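Local coordinates for PGRP-Hd - Peptidoglycan recognition protein homologue (Alvinella pompejana, PDB 3EP1), which probably recognises bacterial peptidoglycan in innate immunity, being a peptidoglycan recognition protein homologue with an N-acetylmuramoyl-L-alanine amidase-type fold, at residues Glu73-Ile78 and Val99-Lys104; Arg94-Val99 and Ala142-Ser147. All coordinates share one frame; numbering follows the deposited sequence.

Contact 1: Glu73-Ile78 and Val99-Lys104; sequences EGNDDI and VGQHTK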
loop_
_atom_site.group_PDB
_atom_site.type_symbol
_atom_site.label_atom_id
_atom_site.label_comp_id
_atom_site.label_asym_id
_atom_site.label_seq_id
_atom_site.Cartn_x
_atom_site.Cartn_y
_atom_site.Cartn_z
ATOM N N GLU A 73 -18.650 -5.450 25.316
ATOM C CA GLU A 73 -18.590 -6.903 25.376
ATOM C C GLU A 73 -17.302 -7.433 25.986
ATOM O O GLU A 73 -17.124 -8.642 26.098
ATOM C CB GLU A 73 -18.771 -7.491 23.979
ATOM C CG GLU A 73 -20.139 -7.239 23.382
ATOM C CD GLU A 73 -20.248 -7.773 21.970
ATOM O OE1 GLU A 73 -20.002 -8.987 21.776
ATOM O OE2 GLU A 73 -20.572 -6.978 21.056
ATOM N N GLY A 74 -16.398 -6.533 26.364
ATOM C CA GLY A 74 -15.150 -6.958 26.974
ATOM C C GLY A 74 -13.910 -7.020 26.092
ATOM O O GLY A 74 -12.851 -7.439 26.558
ATOM N N ASN A 75 -14.020 -6.619 24.828
ATOM C CA ASN A 75 -12.863 -6.641 23.937
ATOM C C ASN A 75 -11.897 -5.500 24.262
ATOM O O ASN A 75 -12.294 -4.482 24.840
ATOM C CB ASN A 75 -13.309 -6.546 22.471
ATOM C CG ASN A 75 -14.094 -7.766 22.017
ATOM O OD1 ASN A 75 -13.611 -8.890 22.106
ATOM N ND2 ASN A 75 -15.307 -7.550 21.531
ATOM N N ASP A 76 -10.633 -5.676 23.889
ATOM C CA ASP A 76 -9.602 -4.671 24.127
ATOM C C ASP A 76 -9.730 -3.445 23.221
ATOM O O ASP A 76 -9.045 -2.448 23.435
ATOM C CB ASP A 76 -8.203 -5.264 23.896
ATOM C CG ASP A 76 -7.847 -6.352 24.887
ATOM O OD1 ASP A 76 -8.371 -6.318 26.017
ATOM O OD2 ASP A 76 -7.023 -7.224 24.538
ATOM N N ASP A 77 -10.590 -3.532 22.208
ATOM C CA ASP A 77 -10.767 -2.450 21.242
ATOM C C ASP A 77 -11.718 -2.957 20.165
ATOM O O ASP A 77 -12.198 -4.085 20.251
ATOM C CB ASP A 77 -9.397 -2.106 20.635
ATOM C CG ASP A 77 -9.437 -0.917 19.686
ATOM O OD1 ASP A 77 -10.376 -0.102 19.752
ATOM O OD2 ASP A 77 -8.495 -0.796 18.878
ATOM N N ILE A 78 -12.007 -2.124 19.169
ATOM C CA ILE A 78 -12.876 -2.543 18.073
ATOM C C ILE A 78 -12.247 -3.862 17.582
ATOM O O ILE A 78 -11.023 -3.984 17.543
ATOM C CB ILE A 78 -12.921 -1.435 16.966
ATOM C CG1 ILE A 78 -14.035 -1.728 15.964
ATOM C CG2 ILE A 78 -11.563 -1.303 16.276
ATOM C CD1 ILE A 78 -14.285 -0.587 15.006
ATOM N N VAL A 99 -2.877 -7.821 17.010
ATOM C CA VAL A 99 -3.832 -8.928 17.053
ATOM C C VAL A 99 -5.251 -8.441 17.354
ATOM O O VAL A 99 -5.474 -7.672 18.292
ATOM C CB VAL A 99 -3.428 -9.992 18.111
ATOM C CG1 VAL A 99 -2.073 -10.606 17.757
ATOM C CG2 VAL A 99 -3.357 -9.355 19.477
ATOM N N GLY A 100 -6.205 -8.882 16.536
ATOM C CA GLY A 100 -7.583 -8.486 16.738
ATOM C C GLY A 100 -8.347 -9.538 17.522
ATOM O O GLY A 100 -7.747 -10.464 18.067
ATOM N N GLN A 101 -9.667 -9.381 17.579
ATOM C CA GLN A 101 -10.550 -10.325 18.260
ATOM C C GLN A 101 -11.792 -10.466 17.374
ATOM O O GLN A 101 -12.894 -10.093 17.758
ATOM C CB GLN A 101 -10.908 -9.800 19.659
ATOM C CG GLN A 101 -9.720 -9.839 20.624
ATOM C CD GLN A 101 -9.953 -9.077 21.921
ATOM O OE1 GLN A 101 -10.036 -7.850 21.930
ATOM N NE2 GLN A 101 -10.058 -9.811 23.023
ATOM N N HIS A 102 -11.576 -11.015 16.182
ATOM C CA HIS A 102 -12.615 -11.188 15.168
ATOM C C HIS A 102 -12.928 -12.634 14.783
ATOM O O HIS A 102 -14.057 -12.952 14.409
ATOM C CB HIS A 102 -12.208 -10.407 13.920
ATOM C CG HIS A 102 -10.775 -10.609 13.533
ATOM N ND1 HIS A 102 -10.333 -11.734 12.875
ATOM C CD2 HIS A 102 -9.675 -9.852 13.764
ATOM C CE1 HIS A 102 -9.022 -11.665 12.718
ATOM N NE2 HIS A 102 -8.599 -10.533 13.250
ATOM N N THR A 103 -11.936 -13.510 14.850
ATOM C CA THR A 103 -12.167 -14.907 14.506
ATOM C C THR A 103 -11.582 -15.789 15.608
ATOM O O THR A 103 -10.389 -16.090 15.619
ATOM C CB THR A 103 -11.534 -15.259 13.147
ATOM O OG1 THR A 103 -10.108 -15.227 13.264
ATOM C CG2 THR A 103 -11.954 -14.259 12.096
ATOM N N LYS A 104 -12.445 -16.194 16.533
ATOM C CA LYS A 104 -12.045 -17.002 17.679
ATOM C C LYS A 104 -11.048 -18.090 17.335
ATOM O O LYS A 104 -11.298 -18.931 16.474
ATOM C CB LYS A 104 -13.276 -17.612 18.353
HETATM O O HOH W 1 -10.275 -8.769 25.713
#

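Contact 2: Arg94-Val99 and Ala142-Ser147; sequences RGWGVV and AEELSS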
loop_
_atom_site.group_PDB
_atom_site.type_symbol
_atom_site.label_atom_id
_atom_site.label_comp_id
_atom_site.label_asym_id
_atom_site.label_seq_id
_atom_site.Cartn_x
_atom_site.Cartn_y
_atom_site.Cartn_z
ATOM N N ARG A 94 -7.756 -1.691 14.449
ATOM C CA ARG A 94 -6.573 -1.904 15.266
ATOM C C ARG A 94 -5.345 -1.636 14.405
ATOM O O ARG A 94 -4.272 -1.368 14.927
ATOM C CB ARG A 94 -6.529 -3.334 15.815
ATOM C CG ARG A 94 -7.736 -3.692 16.636
ATOM C CD ARG A 94 -7.543 -4.954 17.456
ATOM N NE ARG A 94 -8.745 -5.218 18.232
ATOM C CZ ARG A 94 -8.841 -6.096 19.221
ATOM N NH1 ARG A 94 -7.796 -6.821 19.572
ATOM N NH2 ARG A 94 -9.986 -6.224 19.874
ATOM N N GLY A 95 -5.512 -1.711 13.084
ATOM C CA GLY A 95 -4.404 -1.460 12.174
ATOM C C GLY A 95 -3.477 -2.633 11.914
ATOM O O GLY A 95 -3.730 -3.751 12.361
ATOM N N TRP A 96 -2.399 -2.382 11.178
ATOM C CA TRP A 96 -1.433 -3.434 10.861
ATOM C C TRP A 96 -0.612 -3.771 12.102
ATOM O O TRP A 96 -0.465 -2.945 13.004
ATOM C CB TRP A 96 -0.458 -2.986 9.758
ATOM C CG TRP A 96 -1.049 -2.714 8.403
ATOM C CD1 TRP A 96 -1.023 -1.530 7.728
ATOM C CD2 TRP A 96 -1.699 -3.653 7.537
ATOM N NE1 TRP A 96 -1.612 -1.671 6.495
ATOM C CE2 TRP A 96 -2.036 -2.965 6.353
ATOM C CE3 TRP A 96 -2.027 -5.009 7.646
ATOM C CZ2 TRP A 96 -2.684 -3.583 5.288
ATOM C CZ3 TRP A 96 -2.674 -5.627 6.586
ATOM C CH2 TRP A 96 -2.995 -4.914 5.422
ATOM N N GLY A 97 -0.089 -4.991 12.142
ATOM C CA GLY A 97 0.754 -5.416 13.246
ATOM C C GLY A 97 0.163 -5.593 14.631
ATOM O O GLY A 97 0.909 -5.657 15.604
ATOM N N VAL A 98 -1.158 -5.677 14.739
ATOM C CA VAL A 98 -1.798 -5.860 16.041
ATOM C C VAL A 98 -2.834 -6.981 15.977
ATOM O O VAL A 98 -3.588 -7.072 15.014
ATOM C CB VAL A 98 -2.510 -4.570 16.515
ATOM C CG1 VAL A 98 -3.168 -4.809 17.864
ATOM C CG2 VAL A 98 -1.523 -3.420 16.604
ATOM N N VAL A 99 -2.877 -7.821 17.010
ATOM C CA VAL A 99 -3.832 -8.928 17.053
ATOM C C VAL A 99 -5.251 -8.441 17.354
ATOM O O VAL A 99 -5.474 -7.672 18.292
ATOM C CB VAL A 99 -3.428 -9.992 18.111
ATOM C CG1 VAL A 99 -2.073 -10.606 17.757
ATOM C CG2 VAL A 99 -3.357 -9.355 19.477
ATOM N N ALA A 142 3.940 -3.760 1.649
ATOM C CA ALA A 142 4.548 -3.294 2.898
ATOM C C ALA A 142 4.974 -4.434 3.818
ATOM O O ALA A 142 5.384 -4.201 4.952
ATOM C CB ALA A 142 3.595 -2.376 3.638
ATOM N N GLU A 143 4.863 -5.664 3.332
ATOM C CA GLU A 143 5.259 -6.830 4.107
ATOM C C GLU A 143 4.442 -7.035 5.392
ATOM O O GLU A 143 4.966 -7.530 6.386
ATOM C CB GLU A 143 6.755 -6.725 4.442
ATOM C CG GLU A 143 7.548 -8.025 4.314
ATOM C CD GLU A 143 9.012 -7.778 3.961
ATOM O OE1 GLU A 143 9.664 -6.941 4.634
ATOM O OE2 GLU A 143 9.515 -8.417 3.007
ATOM N N GLU A 144 3.169 -6.656 5.378
ATOM C CA GLU A 144 2.312 -6.845 6.553
ATOM C C GLU A 144 1.524 -8.147 6.376
ATOM O O GLU A 144 1.116 -8.789 7.346
ATOM C CB GLU A 144 1.348 -5.667 6.720
ATOM C CG GLU A 144 2.015 -4.338 7.050
ATOM C CD GLU A 144 2.592 -4.281 8.456
ATOM O OE1 GLU A 144 3.086 -3.202 8.852
ATOM O OE2 GLU A 144 2.553 -5.305 9.174
ATOM N N LEU A 145 1.314 -8.513 5.118
ATOM C CA LEU A 145 0.613 -9.731 4.746
ATOM C C LEU A 145 1.580 -10.541 3.881
ATOM O O LEU A 145 2.298 -9.970 3.071
ATOM C CB LEU A 145 -0.623 -9.409 3.902
ATOM C CG LEU A 145 -1.801 -8.623 4.468
ATOM C CD1 LEU A 145 -2.791 -8.358 3.352
ATOM C CD2 LEU A 145 -2.453 -9.413 5.593
ATOM N N SER A 146 1.581 -11.863 4.038
ATOM C CA SER A 146 2.459 -12.724 3.247
ATOM C C SER A 146 2.050 -12.671 1.775
ATOM O O SER A 146 0.934 -12.265 1.457
ATOM C CB SER A 146 2.400 -14.162 3.758
ATOM O OG SER A 146 1.088 -14.675 3.657
ATOM N N SER A 147 2.949 -13.092 0.885
ATOM C CA SER A 147 2.691 -13.052 -0.555
ATOM C C SER A 147 1.592 -13.972 -1.077
ATOM O O SER A 147 1.113 -13.794 -2.198
ATOM C CB SER A 147 3.995 -13.299 -1.345
ATOM O OG SER A 147 4.624 -14.534 -1.021
HETATM O O HOH W 2 0.342 -7.065 9.944
#

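Contact 1: Glu73-Ile78 and Val99-Lys104
Gln101 lays its terminal amide against the side chain of Asn75 and the backbone between Asn75 and Asp76. The two amide side chains run past each other in opposite directions with their planes 75° apart, and Asn75 OD1 lies 3.7 Å from Gln101 CD. Beyond CG the glutamine chain is extended (chi2 168°), which carries OE1 across to the loop, where it accepts a hydrogen bond from Asp76 N at 3.0 Å. The bond is nearly straight (160° at the hydrogen) and falls on a lone pair in the carbonyl plane. Arg94 NH2 also donates to Gln101 OE1, so the oxygen has two donors. At the other end of the amide, Gln101 NE2 donates to a water 2.9 Å away, and that water in turn donates to Gly74 O and, weakly, to Asp76 OD1, which also pairs with Arg18. Oxygen and nitrogen thus have distinct partners, which fixes the amide's rotation. Shortening Gln101 to an alanine would probably leave Asp76 N and Arg94 NH2 without the acceptor they share, and the water without one of its ties. Gly74, with positive phi, closes helix 59-72 in a Schellman motif, and the contact fastens the loop from this helix to strand 82-84 against the loop joining strands 90-92 and 110-115.

Contact 2: Arg94-Val99 and Ala142-Ser147
The backbones come nearest at Trp96 and Glu144, whose CA atoms are 6.6 Å apart, and no direct hydrogen bond joins the two segments. Instead the aliphatic part of Glu144 lies over one face of the Trp96 indole. Glu144 CB stands 3.5 Å above the ring plane, displaced toward the rim near CE3, while CG makes a CH-pi contact with the five-membered ring, 4.0 Å from its centroid and 23° off the normal. A bend at chi2 (-71°) carries the carboxylate on toward Trp96 CB, which Glu144 CD approaches to 3.6 Å. The carboxylate plane is within 3° of parallel to the indole, so the acid group extends the layer formed by its own methylenes. Farther along the ring, Leu145 crosses Trp96 at about a right angle, its CG 3.8 Å from Trp96 CZ3, with CD1 near CH2 and CD2 near CZ3. Leu145 and Trp96 also both touch Ile111 of strand 110-115, and Phe82 packs edge-to-face with the indole, joining this contact to the main sheet.

A single water spans the polar side. It accepts from Gly97 N at 3.1 Å and donates to both Glu144 O and Glu144 OE2, the latter at 2.9 Å. Gly97 has positive phi, a conformation that favours glycine. Glu143, also with positive phi, ends helix 126-141 in a Schellman motif, and Glu144 and Leu145 follow directly beside the indole. The chemistry is therefore divided: the methylenes of Glu144 pack on the tryptophan as hydrocarbon, together with Leu145, whereas the carboxylate reaches the Gly97 amide through water and not by a direct bond.

The centres of contacts 1 and 2 lie about 16 Å apart, yet the two meet through Arg94 and share Val99. Along the chain their segments alternate: 73-78, 94-99, 99-104 and 142-147, all within the amidase domain. The loop between strands 90-92 and 110-115 supplies one side of each contact. Its earlier part reaches the turn after helix 126-141 and the short strand 145-146, and its later part the loop after helix 59-72. Arg94, from the first segment of contact 2, does not touch 142-147 but reaches into contact 1, donating through NE to Ile78 O and through NH2 to Asp77 O. One long loop is thus held at two places along its course, against the segments that follow helices 59-72 and 126-141, beside the mixed sheet.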